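Local atomic coordinates of geranylgeranyl pyrophosphate synthase (Geoglobus acetivorans, PDB entry 5JFQ), a protein that catalyses the stepwise addition of three isopentenyl diphosphate molecules to dimethylallyl diphosphate, making geranylgeranyl diphosphate with some farnesyl diphosphate. Residues K14-K19 against A69-E74; R34-Y39 against I109-T114; T241-K246 against K272-C277. All coordinates share one frame; numbering follows the deposited sequence.

From the N terminus, helix 9-23 enters contact 1, which closes on helix 67-88 and so encloses the short helices 30-36 and 38-42. Contact 2 starts inside that span, at 34-39, but finishes beyond it on helix 105-123. The two closures therefore cross along the chain; their centres are about 17 Å apart and the two contacts do not touch. Together they fasten the N-terminal helices to two long helices of the all-helical body. Contact 3 follows in series: it folds helix 242-249 against helix 264-276 across a short span, its centre about 37 Å from each of the others and on the opposite side of the chain's centre.

Contact 1 (K14-K19 against A69-E74); sequences KLVNEK and AAIAIE
Helix 9-23 packs through Val16 and Lys19 on Ile71 of helix 67-88, the helix whose far end carries the aspartates Asp84 and Asp88 that by similarity bind magnesium. Ile71 is met by both of these residues of the partner helix. Its longer branch has CG1 anti to the carbonyl carbon (chi1 -61°), which sends CD1 across to Val16. There CD1 lies 3.9 Å from Val16 CG1, and the two side chains slide past each other in opposite directions. The same methyl also rests 3.4 Å from Val16 O, an apolar group set beside a backbone carbonyl without any hydrogen bond.

Lys19 adds only the base of its chain. Its CB sits 3.8 Å from Ile71 CG1, so the lysine meets the isoleucine through aliphatic carbon, while a bend at chi2 (-69°) helps lead the ammonium end away from the contact. The nearest backbones, at Val16 and Ile71, keep their CA atoms 6.8 Å apart, and no hydrogen bond spans the segments; van der Waals packing, partly against the backbone oxygen of Val16, joins them directly.

A polar connection runs alongside through a third party. Arg46 NE is hydrogen-bonded to Asn17 OD1, and its NH1 forms a salt bridge to Glu74 OE2, so that this one arginine touches both helices. Pro49 packs on Val16 and Ile122 on Ile71. In the sequence Arg46 falls between Lys45 and Arg48, which by similarity bind isopentenyl diphosphate, and the side chain of Val16 is about 9 Å from that of Arg48. The contact thus belongs to the N-terminal side of the all-helical polyprenyl synthase fold, close to residues that probably bind isopentenyl diphosphate.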
loop_
_atom_site.group_PDB
_atom_site.type_symbol
_atom_site.label_atom_id
_atom_site.label_comp_id
_atom_site.label_asym_id
_atom_site.label_seq_id
_atom_site.Cartn_x
_atom_site.Cartn_y
_atom_site.Cartn_z
ATOM N N LYS B 14 0.005 -21.009 -16.471
ATOM C CA LYS B 14 -0.043 -20.391 -17.797
ATOM C C LYS B 14 -1.161 -19.364 -17.887
ATOM O O LYS B 14 -0.971 -18.273 -18.433
ATOM C CB LYS B 14 -0.233 -21.456 -18.881
ATOM N N LEU B 15 -2.339 -19.708 -17.372
ATOM C CA LEU B 15 -3.460 -18.778 -17.400
ATOM C C LEU B 15 -3.146 -17.519 -16.610
ATOM O O LEU B 15 -3.410 -16.398 -17.063
ATOM C CB LEU B 15 -4.699 -19.458 -16.835
ATOM C CG LEU B 15 -5.809 -18.471 -16.510
ATOM C CD1 LEU B 15 -6.244 -17.717 -17.765
ATOM C CD2 LEU B 15 -6.984 -19.205 -15.876
ATOM N N VAL B 16 -2.572 -17.700 -15.420
ATOM C CA VAL B 16 -2.294 -16.599 -14.508
ATOM C C VAL B 16 -1.335 -15.596 -15.137
ATOM O O VAL B 16 -1.522 -14.381 -15.009
ATOM C CB VAL B 16 -1.759 -17.175 -13.186
ATOM C CG1 VAL B 16 -0.981 -16.125 -12.376
ATOM C CG2 VAL B 16 -2.923 -17.786 -12.400
ATOM N N ASN B 17 -0.305 -16.076 -15.839
ATOM C CA ASN B 17 0.633 -15.149 -16.473
ATOM C C ASN B 17 0.015 -14.440 -17.662
ATOM O O ASN B 17 0.424 -13.320 -17.993
ATOM C CB ASN B 17 1.890 -15.877 -16.929
ATOM C CG ASN B 17 2.615 -16.499 -15.802
ATOM O OD1 ASN B 17 2.940 -15.836 -14.818
ATOM N ND2 ASN B 17 2.848 -17.791 -15.905
ATOM N N GLU B 18 -0.928 -15.090 -18.341
ATOM C CA GLU B 18 -1.632 -14.422 -19.425
ATOM C C GLU B 18 -2.491 -13.290 -18.882
ATOM O O GLU B 18 -2.482 -12.178 -19.426
ATOM C CB GLU B 18 -2.461 -15.437 -20.203
ATOM C CG GLU B 18 -1.602 -16.444 -20.957
ATOM C CD GLU B 18 -2.396 -17.617 -21.528
ATOM O OE1 GLU B 18 -1.777 -18.667 -21.831
ATOM O OE2 GLU B 18 -3.634 -17.482 -21.679
ATOM N N LYS B 19 -3.203 -13.539 -17.783
ATOM C CA LYS B 19 -3.982 -12.482 -17.151
ATOM C C LYS B 19 -3.083 -11.403 -16.558
ATOM O O LYS B 19 -3.396 -10.212 -16.640
ATOM C CB LYS B 19 -4.895 -13.075 -16.080
ATOM C CG LYS B 19 -6.333 -13.158 -16.525
ATOM C CD LYS B 19 -6.941 -11.765 -16.658
ATOM C CE LYS B 19 -8.388 -11.804 -17.182
ATOM N NZ LYS B 19 -9.103 -10.489 -17.019
ATOM N N ALA B 69 -9.246 -12.222 -8.308
ATOM C CA ALA B 69 -8.694 -12.492 -6.987
ATOM C C ALA B 69 -7.378 -13.259 -7.061
ATOM O O ALA B 69 -6.504 -13.082 -6.201
ATOM C CB ALA B 69 -9.699 -13.269 -6.160
ATOM N N ALA B 70 -7.209 -14.123 -8.057
ATOM C CA ALA B 70 -5.917 -14.778 -8.193
ATOM C C ALA B 70 -4.847 -13.763 -8.577
ATOM O O ALA B 70 -3.774 -13.712 -7.968
ATOM C CB ALA B 70 -5.993 -15.911 -9.214
ATOM N N ILE B 71 -5.128 -12.931 -9.576
ATOM C CA ILE B 71 -4.156 -11.914 -9.944
ATOM C C ILE B 71 -3.953 -10.934 -8.793
ATOM O O ILE B 71 -2.830 -10.470 -8.557
ATOM C CB ILE B 71 -4.605 -11.219 -11.245
ATOM C CG1 ILE B 71 -4.689 -12.255 -12.366
ATOM C CG2 ILE B 71 -3.663 -10.082 -11.640
ATOM C CD1 ILE B 71 -3.460 -13.152 -12.448
ATOM N N ALA B 72 -5.009 -10.632 -8.030
ATOM C CA ALA B 72 -4.861 -9.629 -6.981
ATOM C C ALA B 72 -3.935 -10.114 -5.882
ATOM O O ALA B 72 -3.081 -9.361 -5.405
ATOM C CB ALA B 72 -6.217 -9.248 -6.391
ATOM N N ILE B 73 -4.092 -11.364 -5.469
ATOM C CA ILE B 73 -3.244 -11.900 -4.419
ATOM C C ILE B 73 -1.798 -12.019 -4.894
ATOM O O ILE B 73 -0.864 -11.709 -4.143
ATOM C CB ILE B 73 -3.822 -13.235 -3.939
ATOM C CG1 ILE B 73 -5.128 -12.948 -3.205
ATOM C CG2 ILE B 73 -2.806 -13.983 -3.080
ATOM C CD1 ILE B 73 -5.622 -14.088 -2.392
ATOM N N GLU B 74 -1.582 -12.433 -6.146
ATOM C CA GLU B 74 -0.215 -12.470 -6.662
ATOM C C GLU B 74 0.389 -11.079 -6.680
ATOM O O GLU B 74 1.586 -10.904 -6.414
ATOM C CB GLU B 74 -0.168 -13.064 -8.069
ATOM C CG GLU B 74 1.240 -13.118 -8.676
ATOM C CD GLU B 74 2.141 -14.166 -8.034
ATOM O OE1 GLU B 74 1.664 -14.925 -7.177
ATOM O OE2 GLU B 74 3.335 -14.233 -8.385
#

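Contact 2 (R34-Y39 against I109-T114); sequences RAARHY and ILAGDT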
loop_
_atom_site.group_PDB
_atom_site.type_symbol
_atom_site.label_atom_id
_atom_site.label_comp_id
_atom_site.label_asym_id
_atom_site.label_seq_id
_atom_site.Cartn_x
_atom_site.Cartn_y
_atom_site.Cartn_z
ATOM N N ARG B 34 8.549 -0.034 -15.083
ATOM C CA ARG B 34 9.651 -0.962 -15.294
ATOM C C ARG B 34 10.016 -1.622 -13.976
ATOM O O ARG B 34 10.184 -2.846 -13.905
ATOM C CB ARG B 34 10.839 -0.213 -15.894
ATOM C CG ARG B 34 11.681 -0.976 -16.917
ATOM C CD ARG B 34 12.884 -0.113 -17.343
ATOM N NE ARG B 34 12.456 1.208 -17.818
ATOM C CZ ARG B 34 13.162 2.333 -17.683
ATOM N NH1 ARG B 34 14.346 2.314 -17.060
ATOM N NH2 ARG B 34 12.674 3.483 -18.165
ATOM N N ALA B 35 10.057 -0.824 -12.906
ATOM C CA ALA B 35 10.292 -1.348 -11.570
ATOM C C ALA B 35 9.119 -2.191 -11.087
ATOM O O ALA B 35 9.314 -3.267 -10.507
ATOM C CB ALA B 35 10.561 -0.194 -10.600
ATOM N N ALA B 36 7.886 -1.720 -11.303
ATOM C CA ALA B 36 6.736 -2.447 -10.763
ATOM C C ALA B 36 6.482 -3.769 -11.471
ATOM O O ALA B 36 5.824 -4.646 -10.908
ATOM C CB ALA B 36 5.467 -1.595 -10.835
ATOM N N ARG B 37 6.964 -3.937 -12.690
ATOM C CA ARG B 37 6.762 -5.185 -13.402
ATOM C C ARG B 37 8.005 -6.037 -13.412
ATOM O O ARG B 37 7.987 -7.106 -14.016
ATOM C CB ARG B 37 6.318 -4.938 -14.852
ATOM C CG ARG B 37 4.827 -4.764 -15.045
ATOM C CD ARG B 37 4.360 -3.649 -14.199
ATOM N NE ARG B 37 3.043 -3.134 -14.543
ATOM C CZ ARG B 37 1.998 -3.120 -13.727
ATOM N NH1 ARG B 37 2.113 -3.604 -12.496
ATOM N NH2 ARG B 37 0.857 -2.581 -14.140
ATOM N N HIS B 38 9.080 -5.589 -12.757
ATOM C CA HIS B 38 10.347 -6.312 -12.801
ATOM C C HIS B 38 10.194 -7.755 -12.331
ATOM O O HIS B 38 10.571 -8.687 -13.047
ATOM C CB HIS B 38 11.392 -5.583 -11.965
ATOM C CG HIS B 38 12.748 -6.204 -12.038
ATOM N ND1 HIS B 38 13.393 -6.443 -13.234
ATOM C CD2 HIS B 38 13.580 -6.645 -11.064
ATOM C CE1 HIS B 38 14.561 -7.007 -12.992
ATOM N NE2 HIS B 38 14.703 -7.136 -11.683
ATOM N N TYR B 39 9.632 -7.968 -11.138
ATOM C CA TYR B 39 9.518 -9.339 -10.640
ATOM C C TYR B 39 8.477 -10.134 -11.413
ATOM O O TYR B 39 8.668 -11.331 -11.659
ATOM C CB TYR B 39 9.184 -9.361 -9.149
ATOM C CG TYR B 39 10.308 -8.902 -8.247
ATOM C CD1 TYR B 39 11.634 -8.874 -8.692
ATOM C CD2 TYR B 39 10.046 -8.490 -6.945
ATOM C CE1 TYR B 39 12.642 -8.452 -7.869
ATOM C CE2 TYR B 39 11.060 -8.060 -6.118
ATOM C CZ TYR B 39 12.351 -8.049 -6.580
ATOM O OH TYR B 39 13.352 -7.616 -5.738
ATOM N N ILE B 109 10.043 1.706 -3.479
ATOM C CA ILE B 109 8.904 1.934 -2.603
ATOM C C ILE B 109 7.659 2.223 -3.431
ATOM O O ILE B 109 6.621 1.570 -3.268
ATOM C CB ILE B 109 9.211 3.062 -1.608
ATOM C CG1 ILE B 109 10.347 2.617 -0.664
ATOM C CG2 ILE B 109 7.943 3.451 -0.841
ATOM C CD1 ILE B 109 10.874 3.716 0.226
ATOM N N LEU B 110 7.757 3.180 -4.361
ATOM C CA LEU B 110 6.613 3.509 -5.211
ATOM C C LEU B 110 6.168 2.321 -6.048
ATOM O O LEU B 110 4.975 2.194 -6.348
ATOM C CB LEU B 110 6.926 4.690 -6.141
ATOM C CG LEU B 110 7.207 6.057 -5.500
ATOM C CD1 LEU B 110 7.687 7.110 -6.525
ATOM C CD2 LEU B 110 6.014 6.552 -4.693
ATOM N N ALA B 111 7.096 1.454 -6.456
ATOM C CA ALA B 111 6.691 0.330 -7.291
ATOM C C ALA B 111 5.781 -0.612 -6.514
ATOM O O ALA B 111 4.697 -0.971 -6.989
ATOM C CB ALA B 111 7.911 -0.405 -7.839
ATOM N N GLY B 112 6.191 -1.000 -5.302
ATOM C CA GLY B 112 5.323 -1.811 -4.466
ATOM C C GLY B 112 4.046 -1.087 -4.076
ATOM O O GLY B 112 2.970 -1.690 -4.041
ATOM N N ASP B 113 4.143 0.218 -3.778
ATOM C CA ASP B 113 2.940 0.999 -3.491
ATOM C C ASP B 113 1.966 0.953 -4.656
ATOM O O ASP B 113 0.748 0.987 -4.448
ATOM C CB ASP B 113 3.289 2.451 -3.192
ATOM C CG ASP B 113 3.876 2.644 -1.818
ATOM O OD1 ASP B 113 3.910 1.685 -1.024
ATOM O OD2 ASP B 113 4.299 3.781 -1.527
ATOM N N THR B 114 2.495 0.878 -5.882
ATOM C CA THR B 114 1.668 0.813 -7.079
ATOM C C THR B 114 1.035 -0.561 -7.232
ATOM O O THR B 114 -0.178 -0.683 -7.440
ATOM C CB THR B 114 2.503 1.131 -8.314
ATOM O OG1 THR B 114 3.028 2.466 -8.229
ATOM C CG2 THR B 114 1.637 0.978 -9.565
#
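Ala35 and Ala36 meet Ala111 in a cluster of three methyl groups where helix 30-36 approaches helix 105-123. The CB of Ala111 is the centre of the cluster: it meets Ala35 CB at 3.8 Å and Ala36 CB at 4.0 Å, and it also lies 3.7 Å from Ala36 N, against the backbone itself. With no side chain longer than a methyl at this point, the CA atoms of Ala36 and Ala111 approach to 4.4 Å. Small residues at a helix contact here give a worked case of close backbone approach.

The packing is looser one turn on, where Thr114 CG2 stays 4.8 Å from Ala36 CB. The hydroxyl of Thr114 is turned back to its own helix, OG1 lying beside the backbone N and anti to the carbonyl carbon (chi1 -62°), and it donates to Leu110 O at 2.7 Å. That donor stands 31° out of the carbonyl plane, while Thr114 N reaches the same oxygen from the other face; two bonds thus grip Leu110 O. On the solvent side Arg34 is exposed and makes a weak, long ion pair with Glu30.

Arg37 leads away from the alanines but its guanidinium returns to helix 105-123 in a salt bridge with Glu118. Helix 105-123 also meets the second subunit, where Asp113 OD2 is hydrogen-bonded to His83 ND1 of that chain. Between the alanine cluster's own segments there is no hydrogen bond or charge pair. Its chemistry therefore implies an association that rests on shape and the burial of apolar surface, with the polar bonds made around the methyl cluster, not across it.

Contact 3 (T241-K246 against K272-C277); sequences TLIVIK and KKLFDC
No flat group lies between Ile243, Val244 and Leu274: the interface is made of branched aliphatic chains, so methyls rather than ring faces do the touching. The ring of Phe275, next in the chain, turns instead to Val280, Arg284 and Ile221.

Leu274 enters as a fork. Its CD2 branch comes to Ile243 at the branch point, 3.4 Å from CB and 3.6 Å from CG2, while CD1 meets the end of the same isoleucine, CD1 to CD1, at 3.8 Å, a distance less sure because the placing of Ile243 CG1 is doubtful in the model. The two chains cross at about a right angle, with CD2 nearer the branch point and CD1 nearer the end. Leu274 CD1 is shared with the neighbouring residue, reaching Val244 CG1 at 4.0 Å.

Ile221 touches both Ile243 and Leu274 from helix 195-221, and Ala283 and Val280 add cover from helix 280-298. Cutting Leu274 back to an alanine is likely to open a gap beside Ile243 and take from Val244 CG1 its methyl partner. The side chain of Val244 lies about 7 Å from that of Lys239, which by similarity binds dimethylallyl diphosphate. Such apolar packing of short helices is part of the C-terminal half of the polyprenyl synthase helical fold.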
loop_
_atom_site.group_PDB
_atom_site.type_symbol
_atom_site.label_atom_id
_atom_site.label_comp_id
_atom_site.label_asym_id
_atom_site.label_seq_id
_atom_site.Cartn_x
_atom_site.Cartn_y
_atom_site.Cartn_z
ATOM N N THR B 241 15.319 -19.353 12.335
ATOM C CA THR B 241 14.428 -20.334 11.755
ATOM C C THR B 241 13.890 -21.223 12.871
ATOM O O THR B 241 14.247 -21.074 14.043
ATOM C CB THR B 241 15.182 -21.138 10.696
ATOM O OG1 THR B 241 16.470 -21.495 11.218
ATOM C CG2 THR B 241 15.405 -20.289 9.460
ATOM N N LEU B 242 13.005 -22.149 12.506
ATOM C CA LEU B 242 12.495 -23.096 13.490
ATOM C C LEU B 242 13.580 -24.055 13.965
ATOM O O LEU B 242 13.540 -24.514 15.113
ATOM C CB LEU B 242 11.328 -23.883 12.905
ATOM C CG LEU B 242 10.626 -24.791 13.910
ATOM C CD1 LEU B 242 10.285 -23.995 15.168
ATOM C CD2 LEU B 242 9.383 -25.427 13.298
ATOM N N ILE B 243 14.541 -24.374 13.092
ATOM C CA ILE B 243 15.649 -25.258 13.462
ATOM C C ILE B 243 16.485 -24.625 14.569
ATOM O O ILE B 243 16.643 -25.191 15.657
ATOM C CB ILE B 243 16.512 -25.585 12.227
ATOM C CG1 ILE B 243 16.628 -24.353 11.338
ATOM C CG2 ILE B 243 15.942 -26.746 11.442
ATOM C CD1 ILE B 243 17.549 -24.483 10.164
ATOM N N VAL B 244 17.024 -23.431 14.306
ATOM C CA VAL B 244 17.855 -22.755 15.290
ATOM C C VAL B 244 17.070 -22.372 16.536
ATOM O O VAL B 244 17.677 -22.051 17.560
ATOM C CB VAL B 244 18.537 -21.503 14.694
ATOM C CG1 VAL B 244 19.370 -21.866 13.468
ATOM C CG2 VAL B 244 17.517 -20.441 14.355
ATOM N N ILE B 245 15.740 -22.391 16.496
ATOM C CA ILE B 245 15.010 -22.089 17.722
ATOM C C ILE B 245 14.909 -23.332 18.590
ATOM O O ILE B 245 15.039 -23.255 19.819
ATOM C CB ILE B 245 13.634 -21.477 17.406
ATOM C CG1 ILE B 245 13.831 -20.048 16.917
ATOM C CG2 ILE B 245 12.760 -21.436 18.640
ATOM C CD1 ILE B 245 12.571 -19.386 16.490
ATOM N N LYS B 246 14.708 -24.495 17.965
ATOM C CA LYS B 246 14.758 -25.754 18.703
ATOM C C LYS B 246 16.145 -25.973 19.292
ATOM O O LYS B 246 16.298 -26.165 20.503
ATOM C CB LYS B 246 14.365 -26.919 17.786
ATOM N N LYS B 272 26.542 -29.241 10.991
ATOM C CA LYS B 272 26.677 -30.572 11.575
ATOM C C LYS B 272 25.938 -30.656 12.900
ATOM O O LYS B 272 25.091 -31.535 13.101
ATOM C CB LYS B 272 28.157 -30.922 11.759
ATOM N N LYS B 273 26.241 -29.731 13.813
ATOM C CA LYS B 273 25.489 -29.628 15.055
ATOM C C LYS B 273 23.993 -29.743 14.786
ATOM O O LYS B 273 23.313 -30.609 15.350
ATOM C CB LYS B 273 25.824 -28.307 15.755
ATOM N N LEU B 274 23.491 -28.947 13.836
ATOM C CA LEU B 274 22.049 -28.741 13.713
ATOM C C LEU B 274 21.313 -30.025 13.331
ATOM O O LEU B 274 20.241 -30.321 13.880
ATOM C CB LEU B 274 21.790 -27.626 12.697
ATOM C CG LEU B 274 20.542 -26.781 12.959
ATOM C CD1 LEU B 274 20.577 -25.467 12.175
ATOM C CD2 LEU B 274 19.291 -27.570 12.631
ATOM N N PHE B 275 21.866 -30.799 12.395
ATOM C CA PHE B 275 21.279 -32.095 12.083
ATOM C C PHE B 275 21.203 -32.976 13.324
ATOM O O PHE B 275 20.136 -33.508 13.657
ATOM C CB PHE B 275 22.088 -32.778 10.986
ATOM C CG PHE B 275 21.606 -32.474 9.607
ATOM C CD1 PHE B 275 22.364 -31.698 8.746
ATOM C CD2 PHE B 275 20.388 -32.962 9.171
ATOM C CE1 PHE B 275 21.918 -31.422 7.469
ATOM C CE2 PHE B 275 19.935 -32.688 7.891
ATOM C CZ PHE B 275 20.699 -31.920 7.042
ATOM N N ASP B 276 22.327 -33.111 14.036
ATOM C CA ASP B 276 22.459 -33.986 15.199
ATOM C C ASP B 276 21.757 -33.468 16.448
ATOM O O ASP B 276 21.598 -34.232 17.401
ATOM C CB ASP B 276 23.939 -34.205 15.544
ATOM C CG ASP B 276 24.750 -34.746 14.376
ATOM O OD1 ASP B 276 25.795 -34.135 14.049
ATOM O OD2 ASP B 276 24.361 -35.779 13.791
ATOM N N CYS B 277 21.364 -32.194 16.485
ATOM C CA CYS B 277 20.669 -31.651 17.651
ATOM C C CYS B 277 19.421 -32.439 17.988
ATOM O O CYS B 277 19.041 -32.547 19.163
ATOM C CB CYS B 277 20.274 -30.203 17.417
ATOM S SG CYS B 277 21.651 -29.115 17.194
#